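Local coordinates for hypothetical protein jhp0584 (Helicobacter pylori J99, PDB 4R7K) that is of unknown function but probably belongs to the SRPBCC superfamily, whose members commonly enclose a hydrophobic ligand cavity between a curved antiparallel sheet and a long C-terminal helix, at residues 65-70 and 80-85; 99-104 and 173-178; 153-158 and 181-186. One frame throughout, in Å; residues are numbered along the deposited sequence.

Contact 1: 65-70 and 80-85; sequences RDASHW and IHMYHQ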
ATOM      1  N   ARG A  65     -25.865  -0.280   2.230  1.00 25.19           N
ATOM      2  CA  ARG A  65     -26.991  -0.333   1.283  1.00 27.17           C
ATOM      3  C   ARG A  65     -27.333   0.996   0.598  1.00 29.22           C
ATOM      4  O   ARG A  65     -27.772   1.010  -0.558  1.00 31.53           O
ATOM      5  CB  ARG A  65     -28.281  -0.774   1.978  1.00 31.34           C
ATOM      6  CG  ARG A  65     -28.351  -2.213   2.407  1.00 32.88           C
ATOM      7  CD  ARG A  65     -29.778  -2.448   2.915  1.00 37.50           C
ATOM      8  NE  ARG A  65     -30.759  -2.407   1.816  1.00 40.67           N
ATOM      9  CZ  ARG A  65     -32.086  -2.406   1.966  1.00 45.43           C
ATOM     10  NH1 ARG A  65     -32.639  -2.387   3.180  1.00 44.97           N
ATOM     11  NH2 ARG A  65     -32.863  -2.410   0.884  1.00 44.62           N
ATOM     12  N   ASP A  66     -27.244   2.101   1.318  1.00 29.69           N
ATOM     13  CA  ASP A  66     -27.562   3.378   0.684  1.00 32.11           C
ATOM     14  C   ASP A  66     -26.283   3.907   0.050  1.00 32.11           C
ATOM     15  O   ASP A  66     -25.456   4.566   0.676  1.00 31.72           O
ATOM     16  CB  ASP A  66     -28.194   4.356   1.652  1.00 33.42           C
ATOM     17  CG  ASP A  66     -28.590   5.663   0.980  1.00 35.43           C
ATOM     18  OD1 ASP A  66     -28.142   5.970  -0.139  1.00 34.68           O
ATOM     19  OD2 ASP A  66     -29.319   6.400   1.601  1.00 35.69           O
ATOM     20  N   ALA A  67     -26.144   3.600  -1.228  1.00 33.18           N
ATOM     21  CA  ALA A  67     -24.956   3.934  -1.983  1.00 34.18           C
ATOM     22  C   ALA A  67     -24.644   5.417  -2.064  1.00 34.79           C
ATOM     23  O   ALA A  67     -23.553   5.771  -2.474  1.00 35.54           O
ATOM     24  CB  ALA A  67     -25.043   3.325  -3.380  1.00 34.32           C
ATOM     25  N   SER A  68     -25.593   6.289  -1.711  1.00 35.53           N
ATOM     26  CA  SER A  68     -25.312   7.732  -1.690  1.00 35.86           C
ATOM     27  C   SER A  68     -24.236   8.069  -0.639  1.00 33.16           C
ATOM     28  O   SER A  68     -23.569   9.078  -0.753  1.00 34.46           O
ATOM     29  CB  SER A  68     -26.585   8.573  -1.457  1.00 38.46           C
ATOM     30  OG  SER A  68     -27.076   8.421  -0.133  1.00 38.46           O
ATOM     31  N   HIS A  69     -24.049   7.214   0.360  1.00 32.62           N
ATOM     32  CA  HIS A  69     -23.016   7.445   1.393  1.00 31.65           C
ATOM     33  C   HIS A  69     -21.596   7.073   0.976  1.00 27.96           C
ATOM     34  O   HIS A  69     -20.629   7.577   1.550  1.00 28.88           O
ATOM     35  CB  HIS A  69     -23.344   6.651   2.647  1.00 30.23           C
ATOM     36  CG  HIS A  69     -24.636   7.040   3.284  1.00 34.77           C
ATOM     37  ND1 HIS A  69     -24.779   8.181   4.039  1.00 38.91           N
ATOM     38  CD2 HIS A  69     -25.845   6.434   3.284  1.00 35.14           C
ATOM     39  CE1 HIS A  69     -26.030   8.276   4.453  1.00 40.13           C
ATOM     40  NE2 HIS A  69     -26.690   7.214   4.024  1.00 38.42           N
ATOM     41  N   TRP A  70     -21.478   6.176   0.004  1.00 28.01           N
ATOM     42  CA  TRP A  70     -20.178   5.627  -0.420  1.00 28.65           C
ATOM     43  C   TRP A  70     -19.137   6.702  -0.699  1.00 29.01           C
ATOM     44  O   TRP A  70     -18.006   6.658  -0.185  1.00 28.84           O
ATOM     45  CB  TRP A  70     -20.366   4.767  -1.674  1.00 27.92           C
ATOM     46  CG  TRP A  70     -21.100   3.484  -1.451  1.00 28.91           C
ATOM     47  CD1 TRP A  70     -21.770   3.090  -0.318  1.00 28.66           C
ATOM     48  CD2 TRP A  70     -21.383   2.487  -2.441  1.00 27.44           C
ATOM     49  NE1 TRP A  70     -22.377   1.878  -0.523  1.00 28.44           N
ATOM     50  CE2 TRP A  70     -22.166   1.490  -1.819  1.00 26.32           C
ATOM     51  CE3 TRP A  70     -21.029   2.330  -3.788  1.00 27.35           C
ATOM     52  CZ2 TRP A  70     -22.588   0.359  -2.486  1.00 26.66           C
ATOM     53  CZ3 TRP A  70     -21.454   1.219  -4.448  1.00 29.76           C
ATOM     54  CH2 TRP A  70     -22.228   0.231  -3.793  1.00 26.39           C
ATOM     55  N   ILE A  80     -22.590   7.789  -8.473  1.00 40.16           N
ATOM     56  CA  ILE A  80     -23.415   6.585  -8.567  1.00 39.21           C
ATOM     57  C   ILE A  80     -24.697   6.932  -9.309  1.00 39.40           C
ATOM     58  O   ILE A  80     -25.058   8.108  -9.411  1.00 40.96           O
ATOM     59  CB  ILE A  80     -23.773   6.032  -7.187  1.00 38.70           C
ATOM     60  CG1 ILE A  80     -24.610   7.057  -6.405  1.00 46.17           C
ATOM     61  CG2 ILE A  80     -22.507   5.677  -6.423  1.00 42.00           C
ATOM     62  CD1 ILE A  80     -25.288   6.492  -5.179  1.00 46.70           C
ATOM     63  N   HIS A  81     -25.395   5.912  -9.797  1.00 38.35           N
ATOM     64  CA  HIS A  81     -26.645   6.104 -10.527  1.00 41.72           C
ATOM     65  C   HIS A  81     -27.509   4.844 -10.495  1.00 40.44           C
ATOM     66  O   HIS A  81     -27.035   3.766 -10.846  1.00 37.83           O
ATOM     67  CB  HIS A  81     -26.347   6.495 -11.978  1.00 43.10           C
ATOM     68  CG  HIS A  81     -27.569   6.720 -12.811  1.00 48.65           C
ATOM     69  ND1 HIS A  81     -28.344   7.853 -12.696  1.00 51.79           N
ATOM     70  CD2 HIS A  81     -28.139   5.970 -13.785  1.00 49.59           C
ATOM     71  CE1 HIS A  81     -29.350   7.784 -13.550  1.00 55.53           C
ATOM     72  NE2 HIS A  81     -29.250   6.649 -14.221  1.00 54.13           N
HETATM   73  N   MSE A  82     -28.762   4.978 -10.044  1.00 42.40           N
HETATM   74  CA  MSE A  82     -29.715   3.858 -10.017  1.00 42.23           C
HETATM   75  C   MSE A  82     -30.580   4.085 -11.246  1.00 43.45           C
HETATM   76  O   MSE A  82     -31.187   5.136 -11.414  1.00 45.99           O
HETATM   77  CB  MSE A  82     -30.468   3.747  -8.677  1.00 45.36           C
HETATM   78  CG  MSE A  82     -29.811   2.743  -7.681  1.00 42.71           C
HETATM   79 SE   MSE A  82     -28.224   3.596  -6.928  1.00 53.21          SE
HETATM   80  CE  MSE A  82     -27.391   2.096  -5.960  1.00 51.11           C
ATOM     81  N   TYR A  83     -30.610   3.107 -12.139  1.00 41.15           N
ATOM     82  CA  TYR A  83     -31.340   3.232 -13.395  1.00 46.93           C
ATOM     83  C   TYR A  83     -32.864   3.246 -13.303  1.00 48.95           C
ATOM     84  O   TYR A  83     -33.516   3.906 -14.108  1.00 51.16           O
ATOM     85  CB  TYR A  83     -30.933   2.108 -14.348  1.00 45.66           C
ATOM     86  CG  TYR A  83     -29.560   2.254 -14.933  1.00 43.90           C
ATOM     87  CD1 TYR A  83     -28.449   1.742 -14.278  1.00 42.22           C
ATOM     88  CD2 TYR A  83     -29.372   2.869 -16.165  1.00 47.23           C
ATOM     89  CE1 TYR A  83     -27.182   1.858 -14.821  1.00 42.50           C
ATOM     90  CE2 TYR A  83     -28.106   2.991 -16.721  1.00 47.66           C
ATOM     91  CZ  TYR A  83     -27.013   2.478 -16.037  1.00 46.26           C
ATOM     92  OH  TYR A  83     -25.745   2.585 -16.568  1.00 49.32           O
ATOM     93  N   HIS A  84     -33.449   2.532 -12.346  1.00 50.36           N
ATOM     94  CA  HIS A  84     -34.922   2.443 -12.323  1.00 53.22           C
ATOM     95  C   HIS A  84     -35.541   2.575 -10.946  1.00 53.89           C
ATOM     96  O   HIS A  84     -36.624   2.050 -10.694  1.00 57.03           O
ATOM     97  CB  HIS A  84     -35.344   1.126 -12.973  1.00 53.97           C
ATOM     98  CG  HIS A  84     -34.682   0.882 -14.295  1.00 54.40           C
ATOM     99  ND1 HIS A  84     -33.784  -0.143 -14.504  1.00 54.06           N
ATOM    100  CD2 HIS A  84     -34.723   1.584 -15.451  1.00 55.59           C
ATOM    101  CE1 HIS A  84     -33.333  -0.086 -15.746  1.00 53.05           C
ATOM    102  NE2 HIS A  84     -33.891   0.950 -16.342  1.00 55.46           N
ATOM    103  N   GLN A  85     -34.861   3.299 -10.067  1.00 51.73           N
ATOM    104  CA  GLN A  85     -35.349   3.522  -8.720  1.00 52.18           C
ATOM    105  C   GLN A  85     -35.265   4.968  -8.488  1.00 53.23           C
ATOM    106  O   GLN A  85     -34.348   5.611  -8.982  1.00 56.09           O
ATOM    107  CB  GLN A  85     -34.433   2.880  -7.656  1.00 47.86           C
ATOM    108  CG  GLN A  85     -34.073   1.450  -7.901  1.00 46.42           C
ATOM    109  CD  GLN A  85     -33.543   0.763  -6.668  1.00 41.49           C
ATOM    110  OE1 GLN A  85     -33.652  -0.439  -6.565  1.00 44.30           O
ATOM    111  NE2 GLN A  85     -33.013   1.526  -5.706  1.00 40.71           N
TER
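The side chain of I80 places CG1 between its own backbone N and carbonyl carbon (chi1 62°) and then extends, so that CD1 leads toward A67. Selenomethionine M82 reaches the same alanine by a bend at chi2 (76°), which brings its CE methyl round to A67. Both methyls end 3.7 Å from the same atom, I80 CD1 and M82 CE each meeting A67 CB, and they arrive from clearly different directions. I80 CD1 also rests against the backbone, 3.3 Å from A67 O and 3.5 Å from S68 N. No hydrogen bond accompanies these methyl contacts between 65-70 and 80-85. A third flank of A67 is closed by W70: A67 CB stands 3.7 Å above the plane of the W70 ring, over its centre.

The junction between helix 57-65 and the short helix 70-73, here met by the long excursion that follows the second helix, is held in shape by an Asx turn. D66, the first residue beyond helix 57-65 to depart from helical geometry, accepts a bond from S68 N at OD1 (3.0 Å) and another from S68 OG at the same OD1 (2.7 Å). Both donors approach from one face of the carboxylate, the hydroxyl well above its plane. T88 OG1 is a further partner of D66 OD1, and A67 pairs with T88 through the backbone, so the excursion returns to the turn a second time. W70 is buried, meeting F98 and W182 edge-to-face and W123 at a shallow angle between the planes, while its NE1 is hydrogen-bonded to L64 O in the preceding helix.

Contact 2: 99-104 and 173-178; sequences ETFGFL and NAMLNG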
ATOM      1  N   GLU A  99     -18.643   4.689  -9.959  1.00 35.17           N
ATOM      2  CA  GLU A  99     -17.284   4.949 -10.364  1.00 35.76           C
ATOM      3  C   GLU A  99     -16.365   4.480  -9.271  1.00 33.18           C
ATOM      4  O   GLU A  99     -16.630   4.731  -8.089  1.00 31.41           O
ATOM      5  CB  GLU A  99     -17.073   6.446 -10.572  1.00 38.49           C
ATOM      6  CG  GLU A  99     -18.001   7.040 -11.613  1.00 45.53           C
ATOM      7  CD  GLU A  99     -17.855   8.543 -11.779  1.00 48.80           C
ATOM      8  OE1 GLU A  99     -17.243   9.209 -10.915  1.00 54.18           O
ATOM      9  OE2 GLU A  99     -18.383   9.066 -12.772  1.00 56.78           O
ATOM     10  N   THR A 100     -15.320   3.753  -9.640  1.00 34.20           N
ATOM     11  CA  THR A 100     -14.303   3.355  -8.665  1.00 34.59           C
ATOM     12  C   THR A 100     -12.942   3.257  -9.365  1.00 37.41           C
ATOM     13  O   THR A 100     -12.868   2.803 -10.499  1.00 35.75           O
ATOM     14  CB  THR A 100     -14.677   2.065  -7.917  1.00 36.56           C
ATOM     15  OG1 THR A 100     -13.730   1.847  -6.865  1.00 37.51           O
ATOM     16  CG2 THR A 100     -14.710   0.892  -8.858  1.00 38.52           C
ATOM     17  N   PHE A 101     -11.878   3.706  -8.687  1.00 39.51           N
ATOM     18  CA  PHE A 101     -10.527   3.768  -9.284  1.00 43.92           C
ATOM     19  C   PHE A 101     -10.598   4.534 -10.595  1.00 45.12           C
ATOM     20  O   PHE A 101      -9.842   4.244 -11.518  1.00 44.79           O
ATOM     21  CB  PHE A 101      -9.944   2.383  -9.573  1.00 48.19           C
ATOM     22  CG  PHE A 101      -9.634   1.571  -8.351  1.00 53.14           C
ATOM     23  CD1 PHE A 101      -8.503   1.847  -7.591  1.00 57.15           C
ATOM     24  CD2 PHE A 101     -10.419   0.469  -8.009  1.00 56.43           C
ATOM     25  CE1 PHE A 101      -8.194   1.068  -6.481  1.00 60.53           C
ATOM     26  CE2 PHE A 101     -10.113  -0.311  -6.904  1.00 56.33           C
ATOM     27  CZ  PHE A 101      -8.999  -0.013  -6.142  1.00 56.15           C
ATOM     28  N   GLY A 102     -11.525   5.493 -10.681  1.00 45.13           N
ATOM     29  CA  GLY A 102     -11.725   6.265 -11.898  1.00 47.62           C
ATOM     30  C   GLY A 102     -12.503   5.571 -13.010  1.00 48.40           C
ATOM     31  O   GLY A 102     -12.863   6.224 -13.994  1.00 55.79           O
ATOM     32  N   PHE A 103     -12.761   4.262 -12.909  1.00 58.01           N
ATOM     33  CA  PHE A 103     -13.517   3.600 -13.994  1.00 54.01           C
ATOM     34  C   PHE A 103     -14.976   3.322 -13.633  1.00 46.71           C
ATOM     35  O   PHE A 103     -15.324   3.110 -12.461  1.00 41.67           O
ATOM     36  CB  PHE A 103     -12.803   2.358 -14.597  1.00 57.20           C
ATOM     37  CG  PHE A 103     -12.416   1.286 -13.605  1.00 60.34           C
ATOM     38  CD1 PHE A 103     -13.386   0.523 -12.946  1.00 60.68           C
ATOM     39  CD2 PHE A 103     -11.071   0.972 -13.400  1.00 65.31           C
ATOM     40  CE1 PHE A 103     -13.020  -0.477 -12.048  1.00 62.79           C
ATOM     41  CE2 PHE A 103     -10.700  -0.032 -12.514  1.00 68.23           C
ATOM     42  CZ  PHE A 103     -11.675  -0.758 -11.836  1.00 66.93           C
ATOM     43  N   LEU A 104     -15.818   3.346 -14.662  1.00 44.65           N
ATOM     44  CA  LEU A 104     -17.249   3.129 -14.514  1.00 43.16           C
ATOM     45  C   LEU A 104     -17.564   1.634 -14.454  1.00 39.92           C
ATOM     46  O   LEU A 104     -17.123   0.833 -15.308  1.00 38.22           O
ATOM     47  CB  LEU A 104     -18.013   3.774 -15.666  1.00 48.09           C
ATOM     48  CG  LEU A 104     -17.554   5.195 -16.046  1.00 54.37           C
ATOM     49  CD1 LEU A 104     -18.462   5.782 -17.121  1.00 58.63           C
ATOM     50  CD2 LEU A 104     -17.491   6.139 -14.855  1.00 55.07           C
ATOM     51  N   ASN A 173      -1.088  -5.280  -3.843  1.00 26.25           N
ATOM     52  CA  ASN A 173      -2.383  -5.761  -4.272  1.00 24.06           C
ATOM     53  C   ASN A 173      -3.398  -4.629  -4.202  1.00 25.79           C
ATOM     54  O   ASN A 173      -3.862  -4.264  -3.132  1.00 22.77           O
ATOM     55  CB  ASN A 173      -2.767  -6.975  -3.439  1.00 25.99           C
ATOM     56  CG  ASN A 173      -4.027  -7.631  -3.908  1.00 27.34           C
ATOM     57  OD1 ASN A 173      -4.951  -6.967  -4.401  1.00 27.92           O
ATOM     58  ND2 ASN A 173      -4.077  -8.964  -3.775  1.00 28.98           N
ATOM     59  N   ALA A 174      -3.716  -4.069  -5.365  1.00 30.09           N
ATOM     60  CA  ALA A 174      -4.608  -2.911  -5.473  1.00 32.23           C
ATOM     61  C   ALA A 174      -6.003  -3.142  -4.898  1.00 30.44           C
ATOM     62  O   ALA A 174      -6.498  -2.318  -4.115  1.00 31.27           O
ATOM     63  CB  ALA A 174      -4.698  -2.444  -6.914  1.00 37.71           C
HETATM   64  N   MSE A 175      -6.612  -4.251  -5.286  1.00 29.69           N
HETATM   65  CA  MSE A 175      -7.924  -4.633  -4.820  1.00 28.11           C
HETATM   66  C   MSE A 175      -7.965  -4.826  -3.319  1.00 26.84           C
HETATM   67  O   MSE A 175      -8.908  -4.381  -2.648  1.00 23.80           O
HETATM   68  CB  MSE A 175      -8.334  -5.947  -5.468  1.00 30.36           C
HETATM   69  CG  MSE A 175      -8.544  -5.891  -6.974  1.00 32.34           C
HETATM   70 SE   MSE A 175      -9.881  -4.534  -7.477  1.00 37.57          SE
HETATM   71  CE  MSE A 175     -11.363  -5.316  -6.419  1.00 34.27           C
ATOM     72  N   LEU A 176      -6.975  -5.537  -2.771  1.00 23.76           N
ATOM     73  CA  LEU A 176      -6.916  -5.758  -1.320  1.00 21.38           C
ATOM     74  C   LEU A 176      -6.896  -4.443  -0.494  1.00 21.87           C
ATOM     75  O   LEU A 176      -7.616  -4.285   0.493  1.00 19.38           O
ATOM     76  CB  LEU A 176      -5.659  -6.573  -0.987  1.00 24.61           C
ATOM     77  CG  LEU A 176      -5.442  -6.968   0.471  1.00 25.23           C
ATOM     78  CD1 LEU A 176      -6.413  -8.081   0.809  1.00 26.96           C
ATOM     79  CD2 LEU A 176      -4.031  -7.425   0.764  1.00 27.00           C
ATOM     80  N   ASN A 177      -6.067  -3.506  -0.933  1.00 22.15           N
ATOM     81  CA  ASN A 177      -5.901  -2.262  -0.250  1.00 22.43           C
ATOM     82  C   ASN A 177      -7.099  -1.346  -0.459  1.00 21.57           C
ATOM     83  O   ASN A 177      -7.480  -0.661   0.474  1.00 23.42           O
ATOM     84  CB  ASN A 177      -4.572  -1.618  -0.674  1.00 23.15           C
ATOM     85  CG  ASN A 177      -3.373  -2.337  -0.049  1.00 25.96           C
ATOM     86  OD1 ASN A 177      -2.588  -2.985  -0.737  1.00 29.00           O
ATOM     87  ND2 ASN A 177      -3.318  -2.329   1.263  1.00 26.23           N
ATOM     88  N   GLY A 178      -7.685  -1.352  -1.659  1.00 21.67           N
ATOM     89  CA  GLY A 178      -8.885  -0.567  -1.940  1.00 22.24           C
ATOM     90  C   GLY A 178     -10.063  -1.054  -1.099  1.00 20.79           C
ATOM     91  O   GLY A 178     -10.780  -0.269  -0.498  1.00 21.75           O
TER
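F101 stretches across to the first turns of helix 174-190, its ring beside the backbone N with CG anti to the carbonyl carbon (chi1 -67°). The end of the ring does the touching: F101 CZ comes to 4.0 Å from A174 O and to 4.2 Å from G178 CA, where the glycine presents bare backbone to the ring. M175, a selenomethionine, joins from the same helix; its first two torsions, both near -60°, turn the chain so that M175 SE reaches 4.3 Å from F101 CE2. It is a Met-aromatic contact of oblique geometry, with M175 SE 5.3 Å from the centroid of the F101 ring and 56° off its normal.

F101 occupies the tip of a tight hairpin, a type I' turn from T100 to F103 that links strands 99-100 and 103-114. The helix that receives the ring starts after N173, its N-cap. There CG stands anti to the backbone N, which swings OD1 to L176 N; the bond (3.0 Å) is nearly straight at the hydrogen, though L176 N comes in well above the amide plane of N173. Beyond the ring, M175 packs on V46 and Q159 of the sheet, while N177 bonds to N177 of a second subunit.

Contact 3: 153-158 and 181-186; sequences ILTQES and AWLDGL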
ATOM      1  N   ILE A 153     -17.717  -7.244   9.462  1.00 20.83           N
ATOM      2  CA  ILE A 153     -17.952  -6.881   8.082  1.00 20.02           C
ATOM      3  C   ILE A 153     -16.965  -7.667   7.215  1.00 20.25           C
ATOM      4  O   ILE A 153     -15.752  -7.445   7.273  1.00 21.70           O
ATOM      5  CB  ILE A 153     -17.793  -5.360   7.804  1.00 21.33           C
ATOM      6  CG1 ILE A 153     -18.570  -4.537   8.806  1.00 22.42           C
ATOM      7  CG2 ILE A 153     -18.264  -5.057   6.386  1.00 22.15           C
ATOM      8  CD1 ILE A 153     -18.306  -3.041   8.761  1.00 23.13           C
ATOM      9  N   LEU A 154     -17.496  -8.576   6.414  1.00 20.09           N
ATOM     10  CA  LEU A 154     -16.707  -9.403   5.533  1.00 20.07           C
ATOM     11  C   LEU A 154     -17.067  -9.033   4.139  1.00 21.70           C
ATOM     12  O   LEU A 154     -18.266  -9.036   3.793  1.00 20.23           O
ATOM     13  CB  LEU A 154     -17.046 -10.881   5.726  1.00 20.09           C
ATOM     14  CG  LEU A 154     -16.401 -11.907   4.748  1.00 20.63           C
ATOM     15  CD1 LEU A 154     -14.918 -12.059   4.974  1.00 21.86           C
ATOM     16  CD2 LEU A 154     -17.055 -13.269   4.902  1.00 22.82           C
ATOM     17  N   THR A 155     -16.057  -8.701   3.324  1.00 21.38           N
ATOM     18  CA  THR A 155     -16.296  -8.464   1.939  1.00 20.64           C
ATOM     19  C   THR A 155     -15.292  -9.266   1.063  1.00 19.49           C
ATOM     20  O   THR A 155     -14.065  -9.282   1.298  1.00 18.50           O
ATOM     21  CB  THR A 155     -16.345  -6.973   1.588  1.00 22.93           C
ATOM     22  OG1 THR A 155     -16.886  -6.833   0.270  1.00 24.20           O
ATOM     23  CG2 THR A 155     -14.965  -6.340   1.647  1.00 23.55           C
ATOM     24  N   GLN A 156     -15.833  -9.921   0.055  1.00 18.04           N
ATOM     25  CA  GLN A 156     -15.065 -10.787  -0.827  1.00 16.91           C
ATOM     26  C   GLN A 156     -15.503 -10.587  -2.228  1.00 20.01           C
ATOM     27  O   GLN A 156     -16.690 -10.405  -2.488  1.00 20.79           O
ATOM     28  CB  GLN A 156     -15.226 -12.259  -0.433  1.00 17.90           C
ATOM     29  CG  GLN A 156     -14.789 -12.575   0.970  1.00 18.93           C
ATOM     30  CD  GLN A 156     -14.899 -14.044   1.337  1.00 19.88           C
ATOM     31  OE1 GLN A 156     -15.841 -14.752   0.962  1.00 20.70           O
ATOM     32  NE2 GLN A 156     -13.926 -14.508   2.081  1.00 23.26           N
ATOM     33  N   GLU A 157     -14.541 -10.575  -3.159  1.00 20.91           N
ATOM     34  CA  GLU A 157     -14.850 -10.381  -4.561  1.00 19.93           C
ATOM     35  C   GLU A 157     -14.099 -11.427  -5.395  1.00 20.11           C
ATOM     36  O   GLU A 157     -12.894 -11.693  -5.170  1.00 18.21           O
ATOM     37  CB  GLU A 157     -14.429  -8.974  -5.047  1.00 22.23           C
ATOM     38  CG  GLU A 157     -14.743  -8.699  -6.508  1.00 24.89           C
ATOM     39  CD  GLU A 157     -14.607  -7.217  -6.912  1.00 31.85           C
ATOM     40  OE1 GLU A 157     -14.076  -6.963  -8.004  1.00 33.65           O
ATOM     41  OE2 GLU A 157     -14.997  -6.298  -6.147  1.00 33.87           O
ATOM     42  N   SER A 158     -14.818 -11.950  -6.376  1.00 19.47           N
ATOM     43  CA  SER A 158     -14.318 -12.930  -7.330  1.00 19.69           C
ATOM     44  C   SER A 158     -14.411 -12.247  -8.692  1.00 21.12           C
ATOM     45  O   SER A 158     -15.461 -11.670  -9.032  1.00 23.11           O
ATOM     46  CB  SER A 158     -15.219 -14.181  -7.255  1.00 20.87           C
ATOM     47  OG  SER A 158     -14.811 -15.196  -8.169  1.00 22.25           O
ATOM     48  N   ALA A 181      -9.794  -0.102   2.433  1.00 23.85           N
ATOM     49  CA  ALA A 181     -10.181   1.305   2.599  1.00 24.62           C
ATOM     50  C   ALA A 181     -11.702   1.467   2.652  1.00 23.84           C
ATOM     51  O   ALA A 181     -12.211   2.339   3.361  1.00 22.54           O
ATOM     52  CB  ALA A 181      -9.585   2.181   1.491  1.00 26.45           C
ATOM     53  N   TRP A 182     -12.420   0.632   1.894  1.00 23.01           N
ATOM     54  CA  TRP A 182     -13.886   0.662   1.878  1.00 24.08           C
ATOM     55  C   TRP A 182     -14.359   0.284   3.275  1.00 24.29           C
ATOM     56  O   TRP A 182     -15.160   1.007   3.873  1.00 23.25           O
ATOM     57  CB  TRP A 182     -14.485  -0.341   0.883  1.00 23.73           C
ATOM     58  CG  TRP A 182     -15.934  -0.042   0.502  1.00 23.93           C
ATOM     59  CD1 TRP A 182     -16.905   0.486   1.307  1.00 24.57           C
ATOM     60  CD2 TRP A 182     -16.584  -0.367  -0.743  1.00 23.54           C
ATOM     61  NE1 TRP A 182     -18.085   0.603   0.615  1.00 24.99           N
ATOM     62  CE2 TRP A 182     -17.916   0.085  -0.646  1.00 26.03           C
ATOM     63  CE3 TRP A 182     -16.141  -0.924  -1.962  1.00 25.96           C
ATOM     64  CZ2 TRP A 182     -18.828  -0.040  -1.698  1.00 26.31           C
ATOM     65  CZ3 TRP A 182     -17.057  -1.037  -3.017  1.00 26.25           C
ATOM     66  CH2 TRP A 182     -18.370  -0.589  -2.877  1.00 26.32           C
ATOM     67  N   LEU A 183     -13.829  -0.815   3.818  1.00 22.87           N
ATOM     68  CA  LEU A 183     -14.221  -1.257   5.161  1.00 22.96           C
ATOM     69  C   LEU A 183     -13.845  -0.256   6.238  1.00 23.62           C
ATOM     70  O   LEU A 183     -14.656   0.033   7.113  1.00 24.44           O
ATOM     71  CB  LEU A 183     -13.615  -2.620   5.534  1.00 22.36           C
ATOM     72  CG  LEU A 183     -13.968  -3.829   4.674  1.00 22.35           C
ATOM     73  CD1 LEU A 183     -13.330  -5.039   5.266  1.00 22.70           C
ATOM     74  CD2 LEU A 183     -15.468  -4.065   4.641  1.00 23.05           C
ATOM     75  N   ASP A 184     -12.626   0.301   6.174  1.00 24.43           N
ATOM     76  CA  ASP A 184     -12.196   1.230   7.214  1.00 25.67           C
ATOM     77  C   ASP A 184     -13.068   2.483   7.163  1.00 25.65           C
ATOM     78  O   ASP A 184     -13.412   3.046   8.207  1.00 23.76           O
ATOM     79  CB  ASP A 184     -10.722   1.579   7.073  1.00 29.17           C
ATOM     80  CG  ASP A 184      -9.788   0.381   7.378  1.00 30.44           C
ATOM     81  OD1 ASP A 184     -10.212  -0.620   8.001  1.00 29.33           O
ATOM     82  OD2 ASP A 184      -8.619   0.477   6.998  1.00 30.08           O
ATOM     83  N   GLY A 185     -13.439   2.908   5.957  1.00 24.40           N
ATOM     84  CA  GLY A 185     -14.277   4.065   5.800  1.00 25.34           C
ATOM     85  C   GLY A 185     -15.682   3.827   6.326  1.00 23.63           C
ATOM     86  O   GLY A 185     -16.252   4.668   7.026  1.00 26.09           O
ATOM     87  N   LEU A 186     -16.231   2.680   5.985  1.00 22.67           N
ATOM     88  CA  LEU A 186     -17.580   2.286   6.449  1.00 23.09           C
ATOM     89  C   LEU A 186     -17.649   2.283   7.977  1.00 23.19           C
ATOM     90  O   LEU A 186     -18.597   2.776   8.585  1.00 26.09           O
ATOM     91  CB  LEU A 186     -17.902   0.909   5.853  1.00 22.46           C
ATOM     92  CG  LEU A 186     -19.202   0.229   6.231  1.00 23.11           C
ATOM     93  CD1 LEU A 186     -20.395   1.145   6.010  1.00 25.62           C
ATOM     94  CD2 LEU A 186     -19.337  -1.020   5.401  1.00 23.53           C
TER
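The long C-terminal helix lying against a curved antiparallel sheet is consistent with the helix-grip fold of SRPBCC proteins, and the packing of strand 153-158 on helix 181-186 is a worked case of that arrangement. The two segments run nearly antiparallel, at 155°, with axes 9.9 Å apart. L183 is the central side chain. With CG beside its backbone N (chi1 -61°) and the rest of the chain extended, it reaches across toward the strand, its branched end passing I153 and T155 in the opposite sense. L183 CD2 is pressed to 3.4 Å from I153 CG2, tighter than ordinary carbon contact, and lies 3.8 Å from T155 CG2. The other branch, L183 CD1, sits 4.0 Å from the carbonyl oxygen I153 O. One helical turn later L186 meets the far end of the isoleucine, L186 CD2 being 4.1 Å from I153 CD1 where the two chains cross obliquely.

T155 shows how a polar residue can serve an apolar interface. Its hydroxyl is set anti to the backbone N (chi1 -167°) and is hydrogen-bonded to H139 NE2 and A140 O on the adjacent strand 136-146, which leaves the methyl CG2 to meet the helix. W141 of that strand and N48 of strand 44-53 also touch L183, so the leucine is seated on three neighbouring strands.

No hydrogen bond crosses between the two segments. The contact between them is carried by methyl-to-methyl packing, tight at one pair, while the buried threonine hydroxyl is satisfied within the sheet.

Contact 3 lies near the centre of the chain, and all four of its touching residues are buried; contacts 1 and 2 sit farther out and are only partly buried. Contacts 2 and 3 share helix 174-190 and the same sheet, contact 2 at the start of the helix and contact 3 further along, and they touch where M175 CE approaches E157 OE1 at 3.5 Å. Contact 1 holds other elements, but its W70 reaches the helix, W70 CD2 being 3.7 Å from W182 CZ2. Chemistry changes with place: mostly aliphatic branches, with one threonine turning its methyl to the helix, in the core; an aromatic ring with selenium and bare backbone at the hairpin; and methyls beside a polar turn in the loops.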